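Local coordinates for protein gene activator AphA (Vibrio cholerae, PDB 1YG2) that probably binds DNA as a dimeric winged-helix transcription factor of the PadR-like family and activates virulence genes, at residues 115-126 and 161-172. Residues are numbered along the deposited sequence; the frame is centred on the assembly and turned at random.
Sequences LAELVEESRKLV and RQAWIQWADEVL
Leu115, Val119, Trp164 and Ile165 interlock as knobs into holes between two roughly antiparallel helical segments, whose axes approach to 9.8 Å and make an angle of 149°. Leu115 sits among Trp164, Ala168, Val171 and Leu172. Its CG lies anti to the backbone N (chi1 -167°), which sets CD2 against both Val171 CG1 and Leu172 CD2 while CD1 approaches the indole obliquely, 4.0 Å from Trp164 CZ2. One turn on, Val119 is pressed in tightly: its CG2 is 3.4 Å from Ala168 CB, the methyl that itself lies over one face of the Trp164 ring. CG1 of the same valine turns instead to Ile165 CG2. Trp164 pushes its six-membered ring between Leu115, Leu118, Val119 and Ser122, with Val119 CA at its edge. Ile165 is the matching knob farther along, set among Val119, Ser122, Arg123 and Val126, its extended chain carrying CD1 to within 3.7 Å of Val126 CG2. Leu125 CD2 packs over one face of the Arg161 guanidinium.

Within this seam the buried hydroxyl of Ser122 donates from OG to Leu118 O of its own helix at 2.7 Å, so that carbonyl accepts from Ser122 N and OG on opposite faces. A salt bridge borders the apolar packing: Arg123 reaches round with its chain extended from CG to NE, and NH2 meets Asp169 OD2 at 2.8 Å. The guanidinium and carboxylate planes are only 18° apart, although both hydrogen bonds, to OD1 and OD2, are weak; Ile165 CG2 lies over one face of the guanidinium.

The pairing joins helix 108-136 to helix 145-177 in the C-terminal helical region. Helix 95-101 closes one flank, where Phe96 meets Trp164 and Leu118, and the second subunit adds its His89 edge-to-face with Trp164, tying this packing to the dimer interface.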
loop_
_atom_site.group_PDB
_atom_site.type_symbol
_atom_site.label_atom_id
_atom_site.label_comp_id
_atom_site.label_asym_id
_atom_site.label_seq_id
_atom_site.Cartn_x
_atom_site.Cartn_y
_atom_site.Cartn_z
ATOM N N LEU A 115 4.897 -13.579 -9.683
ATOM C CA LEU A 115 3.620 -13.416 -9.001
ATOM C C LEU A 115 3.334 -14.658 -8.156
ATOM O O LEU A 115 3.090 -14.561 -6.952
ATOM C CB LEU A 115 2.503 -13.203 -10.028
ATOM C CG LEU A 115 1.142 -12.713 -9.529
ATOM C CD1 LEU A 115 1.291 -11.369 -8.836
ATOM C CD2 LEU A 115 0.190 -12.590 -10.702
ATOM N N ALA A 116 3.376 -15.824 -8.795
ATOM C CA ALA A 116 3.127 -17.084 -8.103
ATOM C C ALA A 116 4.040 -17.190 -6.889
ATOM O O ALA A 116 3.640 -17.692 -5.838
ATOM C CB ALA A 116 3.366 -18.255 -9.045
ATOM N N GLU A 117 5.268 -16.707 -7.035
ATOM C CA GLU A 117 6.215 -16.746 -5.935
ATOM C C GLU A 117 5.739 -15.901 -4.761
ATOM O O GLU A 117 5.676 -16.387 -3.636
ATOM C CB GLU A 117 7.586 -16.239 -6.377
ATOM C CG GLU A 117 8.543 -16.054 -5.208
ATOM C CD GLU A 117 9.225 -14.700 -5.219
ATOM O OE1 GLU A 117 8.712 -13.785 -5.900
ATOM O OE2 GLU A 117 10.266 -14.551 -4.539
ATOM N N LEU A 118 5.411 -14.636 -5.019
ATOM C CA LEU A 118 4.962 -13.744 -3.953
ATOM C C LEU A 118 3.624 -14.146 -3.332
ATOM O O LEU A 118 3.291 -13.722 -2.224
ATOM C CB LEU A 118 4.888 -12.297 -4.458
ATOM C CG LEU A 118 6.210 -11.516 -4.490
ATOM C CD1 LEU A 118 5.951 -10.092 -4.946
ATOM C CD2 LEU A 118 6.845 -11.498 -3.104
ATOM N N VAL A 119 2.857 -14.962 -4.040
ATOM C CA VAL A 119 1.582 -15.400 -3.507
ATOM C C VAL A 119 1.845 -16.411 -2.399
ATOM O O VAL A 119 1.235 -16.349 -1.330
ATOM C CB VAL A 119 0.706 -16.052 -4.593
ATOM C CG1 VAL A 119 -0.595 -16.529 -3.989
ATOM C CG2 VAL A 119 0.416 -15.051 -5.692
ATOM N N GLU A 120 2.767 -17.333 -2.654
ATOM C CA GLU A 120 3.098 -18.355 -1.670
ATOM C C GLU A 120 3.658 -17.741 -0.398
ATOM O O GLU A 120 3.322 -18.171 0.705
ATOM C CB GLU A 120 4.084 -19.365 -2.262
ATOM C CG GLU A 120 3.471 -20.227 -3.358
ATOM C CD GLU A 120 2.204 -20.948 -2.906
ATOM O OE1 GLU A 120 2.252 -21.650 -1.870
ATOM O OE2 GLU A 120 1.162 -20.818 -3.588
ATOM N N GLU A 121 4.509 -16.733 -0.546
ATOM C CA GLU A 121 5.066 -16.064 0.618
ATOM C C GLU A 121 3.906 -15.423 1.372
ATOM O O GLU A 121 3.797 -15.553 2.592
ATOM C CB GLU A 121 6.052 -14.985 0.188
ATOM C CG GLU A 121 7.290 -15.514 -0.506
ATOM C CD GLU A 121 8.102 -14.403 -1.139
ATOM O OE1 GLU A 121 8.405 -13.419 -0.428
ATOM O OE2 GLU A 121 8.432 -14.510 -2.343
ATOM N N SER A 122 3.042 -14.732 0.631
ATOM C CA SER A 122 1.885 -14.076 1.226
ATOM C C SER A 122 1.062 -15.099 1.986
ATOM O O SER A 122 0.566 -14.817 3.075
ATOM C CB SER A 122 1.019 -13.425 0.148
ATOM O OG SER A 122 1.703 -12.361 -0.475
ATOM N N ARG A 123 0.919 -16.289 1.411
ATOM C CA ARG A 123 0.164 -17.345 2.063
ATOM C C ARG A 123 0.837 -17.736 3.360
ATOM O O ARG A 123 0.168 -17.951 4.366
ATOM C CB ARG A 123 0.034 -18.567 1.158
ATOM C CG ARG A 123 -0.997 -18.390 0.058
ATOM C CD ARG A 123 -1.533 -19.731 -0.412
ATOM N NE ARG A 123 -2.762 -19.589 -1.185
ATOM C CZ ARG A 123 -2.804 -19.246 -2.469
ATOM N NH1 ARG A 123 -1.683 -19.015 -3.132
ATOM N NH2 ARG A 123 -3.971 -19.136 -3.091
ATOM N N LYS A 124 2.162 -17.818 3.335
ATOM C CA LYS A 124 2.919 -18.164 4.529
ATOM C C LYS A 124 2.738 -17.073 5.576
ATOM O O LYS A 124 2.572 -17.355 6.754
ATOM C CB LYS A 124 4.416 -18.297 4.220
ATOM C CG LYS A 124 4.781 -19.437 3.291
ATOM C CD LYS A 124 6.296 -19.583 3.160
ATOM C CE LYS A 124 6.944 -18.314 2.604
ATOM N NZ LYS A 124 8.423 -18.453 2.448
ATOM N N LEU A 125 2.789 -15.822 5.139
ATOM C CA LEU A 125 2.637 -14.697 6.048
ATOM C C LEU A 125 1.238 -14.667 6.670
ATOM O O LEU A 125 1.085 -14.351 7.846
ATOM C CB LEU A 125 2.908 -13.390 5.302
ATOM C CG LEU A 125 3.115 -12.140 6.155
ATOM C CD1 LEU A 125 4.275 -12.364 7.124
ATOM C CD2 LEU A 125 3.395 -10.946 5.245
ATOM N N VAL A 126 0.218 -15.002 5.887
ATOM C CA VAL A 126 -1.147 -15.003 6.402
ATOM C C VAL A 126 -1.296 -16.093 7.454
ATOM O O VAL A 126 -1.910 -15.883 8.499
ATOM C CB VAL A 126 -2.176 -15.227 5.266
ATOM C CG1 VAL A 126 -3.544 -15.562 5.842
ATOM C CG2 VAL A 126 -2.272 -13.971 4.413
ATOM N N ARG A 161 -3.678 -8.562 3.057
ATOM C CA ARG A 161 -2.861 -9.599 2.444
ATOM C C ARG A 161 -3.747 -10.678 1.828
ATOM O O ARG A 161 -3.475 -11.163 0.732
ATOM C CB ARG A 161 -1.943 -10.223 3.491
ATOM C CG ARG A 161 -0.717 -10.861 2.906
ATOM C CD ARG A 161 0.183 -9.796 2.324
ATOM N NE ARG A 161 1.470 -10.350 1.929
ATOM C CZ ARG A 161 2.545 -9.617 1.679
ATOM N NH1 ARG A 161 2.485 -8.296 1.784
ATOM N NH2 ARG A 161 3.681 -10.204 1.328
ATOM N N GLN A 162 -4.808 -11.049 2.539
ATOM C CA GLN A 162 -5.736 -12.061 2.042
ATOM C C GLN A 162 -6.421 -11.554 0.784
ATOM O O GLN A 162 -6.640 -12.307 -0.167
ATOM C CB GLN A 162 -6.790 -12.389 3.098
ATOM C CG GLN A 162 -6.338 -13.414 4.132
ATOM C CD GLN A 162 -7.391 -13.678 5.204
ATOM O OE1 GLN A 162 -7.434 -14.757 5.796
ATOM N NE2 GLN A 162 -8.233 -12.685 5.470
ATOM N N ALA A 163 -6.761 -10.272 0.780
ATOM C CA ALA A 163 -7.411 -9.690 -0.378
ATOM C C ALA A 163 -6.441 -9.712 -1.556
ATOM O O ALA A 163 -6.827 -9.995 -2.682
ATOM C CB ALA A 163 -7.852 -8.258 -0.075
ATOM N N TRP A 164 -5.172 -9.426 -1.292
ATOM C CA TRP A 164 -4.186 -9.417 -2.365
ATOM C C TRP A 164 -3.971 -10.819 -2.953
ATOM O O TRP A 164 -3.780 -10.976 -4.164
ATOM C CB TRP A 164 -2.861 -8.853 -1.861
ATOM C CG TRP A 164 -1.874 -8.682 -2.958
ATOM C CD1 TRP A 164 -1.712 -7.586 -3.763
ATOM C CD2 TRP A 164 -0.933 -9.660 -3.413
ATOM N NE1 TRP A 164 -0.725 -7.825 -4.691
ATOM C CE2 TRP A 164 -0.230 -9.087 -4.500
ATOM C CE3 TRP A 164 -0.616 -10.964 -3.010
ATOM C CZ2 TRP A 164 0.773 -9.776 -5.188
ATOM C CZ3 TRP A 164 0.386 -11.650 -3.697
ATOM C CH2 TRP A 164 1.068 -11.052 -4.775
ATOM N N ILE A 165 -4.007 -11.833 -2.090
ATOM C CA ILE A 165 -3.854 -13.224 -2.521
ATOM C C ILE A 165 -5.040 -13.598 -3.403
ATOM O O ILE A 165 -4.889 -14.248 -4.435
ATOM C CB ILE A 165 -3.826 -14.177 -1.316
ATOM C CG1 ILE A 165 -2.559 -13.930 -0.496
ATOM C CG2 ILE A 165 -3.947 -15.627 -1.804
ATOM C CD1 ILE A 165 -2.488 -14.735 0.787
ATOM N N GLN A 166 -6.232 -13.188 -2.988
ATOM C CA GLN A 166 -7.423 -13.469 -3.784
ATOM C C GLN A 166 -7.242 -12.859 -5.182
ATOM O O GLN A 166 -7.561 -13.483 -6.194
ATOM C CB GLN A 166 -8.649 -12.862 -3.101
ATOM C CG GLN A 166 -9.971 -13.252 -3.714
ATOM C CD GLN A 166 -11.160 -12.617 -2.997
ATOM O OE1 GLN A 166 -11.291 -12.715 -1.779
ATOM N NE2 GLN A 166 -12.032 -11.968 -3.756
ATOM N N TRP A 167 -6.724 -11.635 -5.234
ATOM C CA TRP A 167 -6.504 -10.955 -6.507
ATOM C C TRP A 167 -5.437 -11.656 -7.349
ATOM O O TRP A 167 -5.623 -11.898 -8.539
ATOM C CB TRP A 167 -6.064 -9.508 -6.273
ATOM C CG TRP A 167 -5.786 -8.800 -7.549
ATOM C CD1 TRP A 167 -6.696 -8.459 -8.506
ATOM C CD2 TRP A 167 -4.508 -8.406 -8.051
ATOM N NE1 TRP A 167 -6.062 -7.882 -9.579
ATOM C CE2 TRP A 167 -4.714 -7.840 -9.327
ATOM C CE3 TRP A 167 -3.197 -8.487 -7.552
ATOM C CZ2 TRP A 167 -3.669 -7.345 -10.113
ATOM C CZ3 TRP A 167 -2.154 -7.996 -8.330
ATOM C CH2 TRP A 167 -2.399 -7.435 -9.603
ATOM N N ALA A 168 -4.311 -11.958 -6.717
ATOM C CA ALA A 168 -3.199 -12.619 -7.388
ATOM C C ALA A 168 -3.658 -13.912 -8.049
ATOM O O ALA A 168 -3.273 -14.204 -9.185
ATOM C CB ALA A 168 -2.098 -12.893 -6.389
ATOM N N ASP A 169 -4.481 -14.690 -7.350
ATOM C CA ASP A 169 -4.983 -15.932 -7.928
ATOM C C ASP A 169 -5.822 -15.625 -9.158
ATOM O O ASP A 169 -5.740 -16.330 -10.161
ATOM C CB ASP A 169 -5.839 -16.714 -6.930
ATOM C CG ASP A 169 -5.023 -17.352 -5.827
ATOM O OD1 ASP A 169 -3.814 -17.602 -6.037
ATOM O OD2 ASP A 169 -5.605 -17.617 -4.750
ATOM N N GLU A 170 -6.644 -14.579 -9.088
ATOM C CA GLU A 170 -7.468 -14.225 -10.239
ATOM C C GLU A 170 -6.594 -13.898 -11.441
ATOM O O GLU A 170 -6.912 -14.271 -12.567
ATOM C CB GLU A 170 -8.369 -13.033 -9.926
ATOM C CG GLU A 170 -9.574 -13.394 -9.099
ATOM C CD GLU A 170 -10.587 -12.276 -9.039
ATOM O OE1 GLU A 170 -10.853 -11.640 -10.082
ATOM O OE2 GLU A 170 -11.132 -12.039 -7.948
ATOM N N VAL A 171 -5.494 -13.197 -11.198
ATOM C CA VAL A 171 -4.585 -12.846 -12.278
ATOM C C VAL A 171 -3.933 -14.112 -12.811
ATOM O O VAL A 171 -3.897 -14.341 -14.018
ATOM C CB VAL A 171 -3.477 -11.897 -11.798
ATOM C CG1 VAL A 171 -2.460 -11.687 -12.915
ATOM C CG2 VAL A 171 -4.083 -10.568 -11.362
ATOM N N LEU A 172 -3.420 -14.932 -11.898
ATOM C CA LEU A 172 -2.761 -16.181 -12.264
ATOM C C LEU A 172 -3.633 -17.025 -13.172
ATOM O O LEU A 172 -3.129 -17.717 -14.055
ATOM C CB LEU A 172 -2.387 -16.966 -11.006
ATOM C CG LEU A 172 -1.320 -16.254 -10.173
ATOM C CD1 LEU A 172 -1.045 -17.014 -8.898
ATOM C CD2 LEU A 172 -0.051 -16.121 -10.994
#